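Local coordinates for protein factor essential for expression of methicillin resistance (Staphylococcus aureus, PDB 1LRZ) that adds glycines 2 and 3 of the pentaglycine bridge of staphylococcal peptidoglycan, taking them from glycyl-tRNA, at residues M1-L6 and V43-N48; F140-F145 and G395-P400; K184-N189 and H338-Y343; Y364-K369 and G378-K383. All blocks are in the same frame, centred on the assembly; numbering follows the deposited sequence.

Contact 1 (M1-L6 and V43-N48); sequences MKFTNL and VGIKNN
M1 meets I45 chiefly through its CG, 3.5 Å from I45 CG2. The M1 side chain runs on past the isoleucine to L85 and F88 of helix 83-98, a fitting use of a flexible, unbranched apolar chain. K2 begins the regular pairing with K46: K2 N donates to K46 O at 2.9 Å, and K46 N returns a bond to K2 O. F3 turns to the same side of the sheet as V43 and I45. With its CG anti to the backbone N (chi1 -170°), the ring swings across toward V43, bringing CZ to 3.6 Å from V43 CB while G44 O sits over one ring face, offset toward the rim. Beta-branched V43 and I45 suit an extended backbone, and their side chains pack obliquely against the ring. T4 pairs with G44 by two bonds, T4 N to G44 O at 2.9 Å and G44 N to T4 O at 2.8 Å. At L6 the strand has ended; L6 CD1 rests 3.6 Å from V43 O, close over G44, where the glycine's lack of a side chain lets the leucine settle. L6 CD2 lies 4.0 Å from K46 CE, and the lysine's extended chain carries NZ on to a salt bridge with E10. Hydrogen-bonded pairs alternating with non-hydrogen-bonded ones mark a regular antiparallel pairing, which here puts the N-terminal strand 2-5 at the margin of a seven-stranded mixed sheet whose F3 side packs on helix 83-98.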
# COMPACT_ATOMS: atom_id res chain seq x y z
N MET A 1 3.72 6.92 -35.18
CA MET A 1 2.71 6.66 -34.10
C MET A 1 1.60 5.72 -34.57
O MET A 1 0.72 6.12 -35.34
CB MET A 1 2.10 7.98 -33.63
CG MET A 1 0.95 7.83 -32.66
SD MET A 1 0.77 9.22 -31.55
CE MET A 1 -0.47 10.21 -32.36
N LYS A 2 1.65 4.47 -34.12
CA LYS A 2 0.63 3.51 -34.49
C LYS A 2 0.12 2.77 -33.25
O LYS A 2 0.90 2.48 -32.33
CB LYS A 2 1.18 2.50 -35.49
CG LYS A 2 0.18 1.42 -35.91
CD LYS A 2 0.59 0.70 -37.20
CE LYS A 2 1.91 -0.05 -37.05
NZ LYS A 2 2.37 -0.68 -38.33
N PHE A 3 -1.18 2.50 -33.22
CA PHE A 3 -1.77 1.76 -32.11
C PHE A 3 -1.49 0.31 -32.48
O PHE A 3 -1.59 -0.06 -33.65
CB PHE A 3 -3.28 1.98 -32.05
CG PHE A 3 -3.94 1.44 -30.79
CD1 PHE A 3 -4.02 2.21 -29.64
CD2 PHE A 3 -4.49 0.16 -30.78
CE1 PHE A 3 -4.65 1.73 -28.49
CE2 PHE A 3 -5.13 -0.33 -29.63
CZ PHE A 3 -5.21 0.45 -28.49
N THR A 4 -1.11 -0.50 -31.50
CA THR A 4 -0.82 -1.89 -31.78
C THR A 4 -0.82 -2.74 -30.51
O THR A 4 -1.00 -2.23 -29.41
CB THR A 4 0.55 -2.02 -32.49
OG1 THR A 4 0.78 -3.39 -32.83
CG2 THR A 4 1.67 -1.54 -31.57
N ASN A 5 -0.63 -4.05 -30.68
CA ASN A 5 -0.55 -4.95 -29.55
C ASN A 5 0.92 -4.94 -29.14
O ASN A 5 1.79 -4.71 -29.98
CB ASN A 5 -0.97 -6.36 -29.96
CG ASN A 5 -2.48 -6.53 -29.98
OD1 ASN A 5 -3.12 -6.66 -28.93
ND2 ASN A 5 -3.05 -6.49 -31.16
N LEU A 6 1.21 -5.17 -27.87
CA LEU A 6 2.58 -5.17 -27.38
C LEU A 6 2.93 -6.53 -26.82
O LEU A 6 2.06 -7.27 -26.36
CB LEU A 6 2.74 -4.13 -26.25
CG LEU A 6 2.37 -2.66 -26.47
CD1 LEU A 6 2.58 -1.91 -25.17
CD2 LEU A 6 3.23 -2.04 -27.60
N VAL A 43 -2.16 -3.68 -25.24
CA VAL A 43 -2.17 -2.73 -26.34
C VAL A 43 -1.32 -1.51 -26.00
O VAL A 43 -0.93 -1.32 -24.84
CB VAL A 43 -3.63 -2.28 -26.68
CG1 VAL A 43 -4.48 -3.50 -27.04
CG2 VAL A 43 -4.25 -1.55 -25.50
N GLY A 44 -1.00 -0.72 -27.02
CA GLY A 44 -0.20 0.47 -26.79
C GLY A 44 0.04 1.23 -28.07
O GLY A 44 -0.58 0.96 -29.10
N ILE A 45 0.93 2.21 -28.00
CA ILE A 45 1.28 3.02 -29.16
C ILE A 45 2.79 3.01 -29.26
O ILE A 45 3.50 3.07 -28.25
CB ILE A 45 0.82 4.49 -29.00
CG1 ILE A 45 -0.70 4.57 -28.91
CG2 ILE A 45 1.33 5.33 -30.18
CD1 ILE A 45 -1.22 5.93 -28.52
N LYS A 46 3.29 2.91 -30.49
CA LYS A 46 4.71 2.94 -30.74
C LYS A 46 4.95 4.11 -31.68
O LYS A 46 4.08 4.43 -32.50
CB LYS A 46 5.19 1.66 -31.41
CG LYS A 46 5.30 0.47 -30.48
CD LYS A 46 5.92 -0.68 -31.22
CE LYS A 46 6.22 -1.84 -30.32
NZ LYS A 46 7.10 -2.80 -31.02
N ASN A 47 6.10 4.75 -31.55
CA ASN A 47 6.43 5.87 -32.43
C ASN A 47 7.23 5.36 -33.63
O ASN A 47 7.30 4.15 -33.87
CB ASN A 47 7.24 6.93 -31.68
CG ASN A 47 8.59 6.41 -31.21
OD1 ASN A 47 9.08 5.39 -31.68
ND2 ASN A 47 9.19 7.13 -30.27
N ASN A 48 7.83 6.28 -34.38
CA ASN A 48 8.61 5.95 -35.56
C ASN A 48 9.82 5.07 -35.26
O ASN A 48 10.23 4.27 -36.10
CB ASN A 48 9.08 7.24 -36.25
CG ASN A 48 7.93 8.12 -36.69
OD1 ASN A 48 7.01 7.68 -37.38
ND2 ASN A 48 7.98 9.39 -36.29

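Contact 2 (F140-F145 and G395-P400); sequences FEHTGF and GDFIKP
E141 and I398 form an antiparallel hydrogen-bonded pair, E141 N to I398 O at 2.8 Å and I398 N to E141 O at 2.9 Å, and in both the donor stands well above the carbonyl plane. Next comes the non-hydrogen-bonded pair of H142 and F397, whose side chains share one side of the sheet. H142 CD2 lies over a face of the F397 ring, 3.5 Å from CZ, with the two planes inclined at 41°. The imidazole is turned so that NE2 can donate to V394 O; F132 meets the H142 ring, and F131 the F397 ring, edge-to-face. F140 gives a ring face to K399: K399 CB lies 3.9 Å from its centroid in a CH-pi contact. The lysine chain, fully extended with CG anti to the backbone N (chi1 178°), then passes over the ring to bring NZ to L138 O, its methylenes suiting the apolar ring face and its amine the carbonyl at the end. This pairing forms one margin of a seven-stranded mixed sheet, with the short strand 141-142 outermost and 397-400 beside 102-107. Where the strands part, T143 N still bonds D396 O at 2.9 Å. A water there accepts from D396 N, donates to G144 O, and is hydrogen-bonded to T143 OG1 at 2.7 Å, while T143 CG2 packs 4.0 Å from I398 CD1. The D396 carboxylate is shared between H106 and H146, one oxygen to each.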
# COMPACT_ATOMS: atom_id res chain seq x y z
N PHE A 140 -16.77 8.76 -23.75
CA PHE A 140 -16.47 8.13 -22.46
C PHE A 140 -17.20 8.93 -21.38
O PHE A 140 -16.75 10.01 -21.01
CB PHE A 140 -14.95 8.13 -22.18
CG PHE A 140 -14.17 7.16 -23.02
CD1 PHE A 140 -13.74 7.51 -24.30
CD2 PHE A 140 -13.89 5.89 -22.55
CE1 PHE A 140 -13.05 6.60 -25.10
CE2 PHE A 140 -13.20 4.97 -23.34
CZ PHE A 140 -12.78 5.32 -24.61
N GLU A 141 -18.30 8.38 -20.89
CA GLU A 141 -19.12 9.04 -19.88
C GLU A 141 -18.65 8.80 -18.44
O GLU A 141 -18.59 7.66 -17.97
CB GLU A 141 -20.57 8.58 -20.03
CG GLU A 141 -21.04 8.60 -21.49
CD GLU A 141 -22.46 8.08 -21.68
OE1 GLU A 141 -22.75 6.96 -21.21
OE2 GLU A 141 -23.27 8.80 -22.30
N HIS A 142 -18.31 9.89 -17.76
CA HIS A 142 -17.84 9.84 -16.38
C HIS A 142 -18.96 9.33 -15.47
O HIS A 142 -20.09 9.79 -15.59
CB HIS A 142 -17.42 11.25 -15.93
CG HIS A 142 -16.74 11.29 -14.60
ND1 HIS A 142 -17.12 12.15 -13.60
CD2 HIS A 142 -15.68 10.60 -14.12
CE1 HIS A 142 -16.32 11.99 -12.55
NE2 HIS A 142 -15.44 11.05 -12.84
N THR A 143 -18.65 8.42 -14.56
CA THR A 143 -19.69 7.90 -13.67
C THR A 143 -19.97 8.82 -12.48
O THR A 143 -20.95 8.65 -11.78
CB THR A 143 -19.36 6.48 -13.15
OG1 THR A 143 -18.33 6.56 -12.14
CG2 THR A 143 -18.88 5.59 -14.29
N GLY A 144 -19.10 9.81 -12.24
CA GLY A 144 -19.35 10.71 -11.13
C GLY A 144 -18.30 10.71 -10.04
O GLY A 144 -17.41 9.85 -10.01
N PHE A 145 -18.41 11.67 -9.12
CA PHE A 145 -17.43 11.76 -8.04
C PHE A 145 -17.85 10.91 -6.85
O PHE A 145 -18.22 11.42 -5.80
CB PHE A 145 -17.23 13.23 -7.66
CG PHE A 145 -16.74 14.07 -8.81
CD1 PHE A 145 -17.62 14.79 -9.60
CD2 PHE A 145 -15.39 14.04 -9.17
CE1 PHE A 145 -17.18 15.47 -10.74
CE2 PHE A 145 -14.94 14.70 -10.30
CZ PHE A 145 -15.84 15.42 -11.09
N GLY A 395 -11.45 9.17 -11.55
CA GLY A 395 -12.56 8.24 -11.45
C GLY A 395 -12.76 7.33 -12.65
O GLY A 395 -11.82 7.04 -13.41
N ASP A 396 -14.00 6.90 -12.84
CA ASP A 396 -14.38 5.96 -13.90
C ASP A 396 -15.15 6.53 -15.08
O ASP A 396 -16.01 7.40 -14.91
CB ASP A 396 -15.20 4.84 -13.30
CG ASP A 396 -14.48 4.14 -12.17
OD1 ASP A 396 -14.34 4.76 -11.08
OD2 ASP A 396 -14.04 2.99 -12.38
N PHE A 397 -14.85 6.03 -16.27
CA PHE A 397 -15.53 6.46 -17.48
C PHE A 397 -15.96 5.22 -18.27
O PHE A 397 -15.21 4.25 -18.42
CB PHE A 397 -14.62 7.33 -18.35
CG PHE A 397 -14.07 8.54 -17.64
CD1 PHE A 397 -13.03 8.40 -16.72
CD2 PHE A 397 -14.57 9.81 -17.90
CE1 PHE A 397 -12.49 9.52 -16.08
CE2 PHE A 397 -14.04 10.93 -17.26
CZ PHE A 397 -12.99 10.78 -16.34
N ILE A 398 -17.18 5.27 -18.79
CA ILE A 398 -17.73 4.16 -19.54
C ILE A 398 -18.18 4.60 -20.92
O ILE A 398 -18.87 5.61 -21.06
CB ILE A 398 -18.93 3.55 -18.77
CG1 ILE A 398 -18.41 2.82 -17.53
CG2 ILE A 398 -19.75 2.63 -19.68
CD1 ILE A 398 -19.50 2.40 -16.57
N LYS A 399 -17.74 3.88 -21.94
CA LYS A 399 -18.15 4.20 -23.29
C LYS A 399 -18.95 3.02 -23.84
O LYS A 399 -18.39 1.96 -24.13
CB LYS A 399 -16.96 4.46 -24.21
CG LYS A 399 -17.42 4.75 -25.64
CD LYS A 399 -16.29 5.04 -26.59
CE LYS A 399 -16.84 5.47 -27.94
NZ LYS A 399 -15.76 5.92 -28.84
N PRO A 400 -20.27 3.19 -23.95
CA PRO A 400 -21.12 2.12 -24.47
C PRO A 400 -20.83 1.98 -25.96
O PRO A 400 -20.79 2.98 -26.67
CB PRO A 400 -22.53 2.67 -24.24
CG PRO A 400 -22.36 3.64 -23.11
CD PRO A 400 -21.07 4.32 -23.46
O HOH W 1 -16.20 8.04 -11.56

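Contact 3 (K184-N189 and H338-Y343); sequences KKVKKN and HFAGSY
K185, in the last turn of helix 177-187, and N189, just beyond its end, reach two successive backbone carbonyls of 338-343. N189 ND2 donates to F339 O at 2.9 Å, with the acceptor close to the plane of the asparagine amide. K185 NZ bonds H338 O at 3.1 Å, its long chain bending at chi3 (-68°) to bring the ammonium group there. A water accepts from N189 ND2 and gives a weak bond to H338 O. Beside these two bonds V186 turns toward A340, whose single methyl suits a place where the valine is pressed close; V186 CG2 also lies 4.2 Å from Y343 CB. The contact joins the C-terminal end of helix 177-187 to the turn that leads into helix 341-355, with A340 at its N-cap position. A340 adopts positive phi (62°), unusual for alanine, as the chain turns from the short 3-10 segment at H338 and F339 into that helix. Further out, N189 OD1 accepts from V191 N, which with the F339 O bond fixes the amide's rotation. The F339 ring, its edge toward N189 ND2, packs on L303 of helix 277-307 and I313 of strand 310-320, while Y343 lies along R179, N182 and T183.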
# COMPACT_ATOMS: atom_id res chain seq x y z
N LYS A 184 9.51 5.02 17.27
CA LYS A 184 10.74 4.90 18.06
C LYS A 184 10.60 3.69 18.98
O LYS A 184 11.55 2.94 19.18
CB LYS A 184 10.97 6.15 18.92
CG LYS A 184 11.42 7.40 18.16
CD LYS A 184 11.65 8.59 19.10
CE LYS A 184 12.73 8.26 20.15
NZ LYS A 184 13.14 9.44 20.99
N LYS A 185 9.40 3.49 19.52
CA LYS A 185 9.17 2.35 20.41
C LYS A 185 9.51 0.99 19.80
O LYS A 185 10.28 0.23 20.38
CB LYS A 185 7.72 2.30 20.91
CG LYS A 185 7.50 1.16 21.89
CD LYS A 185 6.04 0.72 21.98
CE LYS A 185 5.15 1.77 22.60
NZ LYS A 185 3.77 1.25 22.79
N VAL A 186 8.95 0.68 18.63
CA VAL A 186 9.23 -0.61 18.03
C VAL A 186 10.67 -0.80 17.61
O VAL A 186 11.14 -1.93 17.52
CB VAL A 186 8.35 -0.90 16.80
CG1 VAL A 186 6.97 -1.26 17.25
CG2 VAL A 186 8.34 0.29 15.85
N LYS A 187 11.36 0.30 17.35
CA LYS A 187 12.76 0.21 16.97
C LYS A 187 13.55 -0.47 18.09
O LYS A 187 14.61 -1.04 17.84
CB LYS A 187 13.35 1.60 16.74
CG LYS A 187 13.06 2.26 15.40
CD LYS A 187 13.85 3.56 15.36
CE LYS A 187 13.84 4.23 14.01
NZ LYS A 187 14.68 5.48 14.07
N LYS A 188 13.02 -0.43 19.31
CA LYS A 188 13.72 -1.01 20.44
C LYS A 188 12.84 -1.66 21.52
O LYS A 188 13.02 -1.41 22.71
CB LYS A 188 14.59 0.08 21.07
CG LYS A 188 15.56 -0.39 22.14
CD LYS A 188 16.36 0.78 22.69
CE LYS A 188 17.31 0.35 23.79
NZ LYS A 188 18.07 1.53 24.33
N ASN A 189 11.88 -2.49 21.12
CA ASN A 189 11.01 -3.13 22.11
C ASN A 189 10.89 -4.65 21.94
O ASN A 189 9.97 -5.26 22.50
CB ASN A 189 9.61 -2.50 22.09
CG ASN A 189 8.77 -2.98 20.92
OD1 ASN A 189 9.30 -3.38 19.87
ND2 ASN A 189 7.45 -2.94 21.08
N HIS A 338 -0.38 -2.86 22.03
CA HIS A 338 0.61 -2.14 22.81
C HIS A 338 2.05 -2.46 22.40
O HIS A 338 2.97 -1.74 22.78
CB HIS A 338 0.40 -2.37 24.32
CG HIS A 338 0.54 -3.80 24.75
ND1 HIS A 338 1.74 -4.34 25.16
CD2 HIS A 338 -0.38 -4.80 24.83
CE1 HIS A 338 1.56 -5.62 25.46
NE2 HIS A 338 0.29 -5.92 25.27
N PHE A 339 2.23 -3.52 21.61
CA PHE A 339 3.58 -3.86 21.14
C PHE A 339 3.92 -3.05 19.88
O PHE A 339 5.06 -3.08 19.41
CB PHE A 339 3.71 -5.35 20.84
CG PHE A 339 3.99 -6.19 22.06
CD1 PHE A 339 3.06 -7.13 22.51
CD2 PHE A 339 5.19 -6.06 22.75
CE1 PHE A 339 3.32 -7.92 23.64
CE2 PHE A 339 5.47 -6.84 23.88
CZ PHE A 339 4.53 -7.77 24.32
N ALA A 340 2.92 -2.35 19.34
CA ALA A 340 3.12 -1.50 18.16
C ALA A 340 3.57 -2.23 16.89
O ALA A 340 4.34 -1.68 16.09
CB ALA A 340 4.11 -0.38 18.49
N GLY A 341 3.08 -3.45 16.71
CA GLY A 341 3.45 -4.21 15.53
C GLY A 341 3.10 -3.47 14.25
O GLY A 341 3.81 -3.55 13.25
N SER A 342 1.99 -2.72 14.30
CA SER A 342 1.53 -1.97 13.14
C SER A 342 2.59 -0.98 12.66
O SER A 342 2.82 -0.82 11.45
CB SER A 342 0.26 -1.20 13.52
OG SER A 342 -0.29 -0.59 12.37
N TYR A 343 3.21 -0.29 13.61
CA TYR A 343 4.23 0.69 13.33
C TYR A 343 5.49 0.02 12.79
O TYR A 343 6.20 0.60 11.96
CB TYR A 343 4.53 1.49 14.60
CG TYR A 343 3.35 2.32 15.03
CD1 TYR A 343 3.11 3.57 14.45
CD2 TYR A 343 2.45 1.86 16.00
CE1 TYR A 343 2.01 4.33 14.81
CE2 TYR A 343 1.32 2.63 16.37
CZ TYR A 343 1.12 3.87 15.77
OH TYR A 343 0.06 4.67 16.12
O HOH W 2 6.21 -2.33 23.87

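Contact 4 (Y364-K369 and G378-K383); sequences YGVSGK and GVVKFK
The apolar part of this contact is carried by V366 and its two neighbours on the helix, V380 and K383. V366 CB lies 4.1 Å from V380 CG2, the two side chains crossing at about a right angle, and V366 CG1 lies 4.1 Å from K383 CD, alongside the lysine's methylene chain. Valines suit this place because a compact branched side chain packs between the strand end and helix 377-384, and the buried flank of K383 completes the apolar surface. Strand 360-365, part of the nine-stranded mixed sheet, gives way here to a loop, and helix 377-384 comes back against the strand's end, in the manner of a strand-loop-helix connection. The polar part falls to K383, whose fully extended chain delivers NZ to the backbone carbonyls at the strand end: F363 O is its chief partner, and G365 O accepts a weak bond at 3.2 Å. A long chain with a charged tip is well suited to threading a buried site and meeting carbonyl oxygens. Within the loop, S367 OG accepts from K369 N at 3.2 Å, an ST turn. G368, at positive phi (92°), supplies the bend that a side chain would strain. S367 N donates to D376, which tethers the loop to the residues before the helix.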
# COMPACT_ATOMS: atom_id res chain seq x y z
N TYR A 364 -2.47 3.83 0.36
CA TYR A 364 -3.62 3.45 -0.44
C TYR A 364 -5.00 3.99 -0.05
O TYR A 364 -5.13 5.11 0.45
CB TYR A 364 -3.66 1.91 -0.60
CG TYR A 364 -4.02 1.46 -2.02
CD1 TYR A 364 -3.37 2.01 -3.13
CD2 TYR A 364 -4.99 0.48 -2.24
CE1 TYR A 364 -3.68 1.61 -4.42
CE2 TYR A 364 -5.32 0.07 -3.55
CZ TYR A 364 -4.65 0.64 -4.63
OH TYR A 364 -4.94 0.25 -5.91
N GLY A 365 -6.03 3.18 -0.28
CA GLY A 365 -7.40 3.60 -0.07
C GLY A 365 -7.99 4.22 1.18
O GLY A 365 -7.77 3.74 2.28
N VAL A 366 -8.72 5.32 0.99
CA VAL A 366 -9.47 5.96 2.08
C VAL A 366 -10.84 6.24 1.44
O VAL A 366 -10.93 6.44 0.22
CB VAL A 366 -8.82 7.27 2.62
CG1 VAL A 366 -7.41 6.97 3.15
CG2 VAL A 366 -8.80 8.35 1.56
N SER A 367 -11.89 6.24 2.25
CA SER A 367 -13.25 6.43 1.74
C SER A 367 -13.51 7.75 1.02
O SER A 367 -14.32 7.81 0.11
CB SER A 367 -14.27 6.28 2.87
OG SER A 367 -14.15 7.36 3.78
N GLY A 368 -12.82 8.81 1.43
CA GLY A 368 -13.05 10.09 0.80
C GLY A 368 -14.12 10.88 1.56
O GLY A 368 -14.39 12.03 1.25
N LYS A 369 -14.71 10.24 2.57
CA LYS A 369 -15.72 10.87 3.41
C LYS A 369 -14.96 11.25 4.68
O LYS A 369 -14.87 10.45 5.62
CB LYS A 369 -16.84 9.89 3.76
CG LYS A 369 -17.59 9.28 2.59
CD LYS A 369 -18.58 8.24 3.09
CE LYS A 369 -19.30 7.51 1.96
NZ LYS A 369 -20.18 6.41 2.49
N GLY A 378 -10.73 6.02 11.88
CA GLY A 378 -9.57 5.71 12.69
C GLY A 378 -8.33 5.47 11.85
O GLY A 378 -7.23 5.90 12.19
N VAL A 379 -8.53 4.78 10.73
CA VAL A 379 -7.44 4.48 9.81
C VAL A 379 -6.88 5.76 9.20
O VAL A 379 -5.66 5.92 9.04
CB VAL A 379 -7.93 3.54 8.68
CG1 VAL A 379 -6.81 3.30 7.69
CG2 VAL A 379 -8.40 2.23 9.26
N VAL A 380 -7.79 6.68 8.86
CA VAL A 380 -7.39 7.94 8.24
C VAL A 380 -6.51 8.77 9.17
O VAL A 380 -5.55 9.40 8.73
CB VAL A 380 -8.63 8.76 7.78
CG1 VAL A 380 -8.21 10.15 7.29
CG2 VAL A 380 -9.35 8.01 6.64
N LYS A 381 -6.83 8.77 10.47
CA LYS A 381 -6.03 9.51 11.45
C LYS A 381 -4.63 8.90 11.53
O LYS A 381 -3.62 9.60 11.69
CB LYS A 381 -6.70 9.45 12.84
CG LYS A 381 -8.00 10.23 12.95
CD LYS A 381 -8.62 10.10 14.34
CE LYS A 381 -9.89 10.94 14.47
NZ LYS A 381 -10.50 10.86 15.84
N PHE A 382 -4.57 7.58 11.42
CA PHE A 382 -3.30 6.88 11.47
C PHE A 382 -2.43 7.29 10.27
O PHE A 382 -1.27 7.67 10.43
CB PHE A 382 -3.57 5.37 11.49
CG PHE A 382 -2.35 4.50 11.39
CD1 PHE A 382 -1.93 4.01 10.15
CD2 PHE A 382 -1.65 4.11 12.53
CE1 PHE A 382 -0.84 3.12 10.05
CE2 PHE A 382 -0.56 3.23 12.44
CZ PHE A 382 -0.15 2.74 11.21
N LYS A 383 -3.01 7.26 9.08
CA LYS A 383 -2.29 7.63 7.87
C LYS A 383 -1.87 9.11 7.93
O LYS A 383 -0.75 9.47 7.56
CB LYS A 383 -3.17 7.33 6.65
CG LYS A 383 -3.43 5.83 6.52
CD LYS A 383 -4.32 5.44 5.35
CE LYS A 383 -4.50 3.91 5.34
NZ LYS A 383 -5.27 3.38 4.19

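How the contacts relate
Contacts 1 and 2 belong to one seven-stranded mixed sheet, at its two margins: strand 2-5 ends one side, strand 141-142 the other, with centres about 25 Å apart. Contacts 3 and 4 lie in the other part of the molecule, around the nine-stranded sheet, and touch each other through S342 and Y343 against F382; their centres are about 21 Å apart. Contact 1 closes first along the chain, whereas contacts 3 and 4 follow in series inside the long loop that contact 2 closes. The first sheet is thus finished only when the chain returns from the second, so that the two sheet-bearing parts are linked by chain passing from one to the other and back.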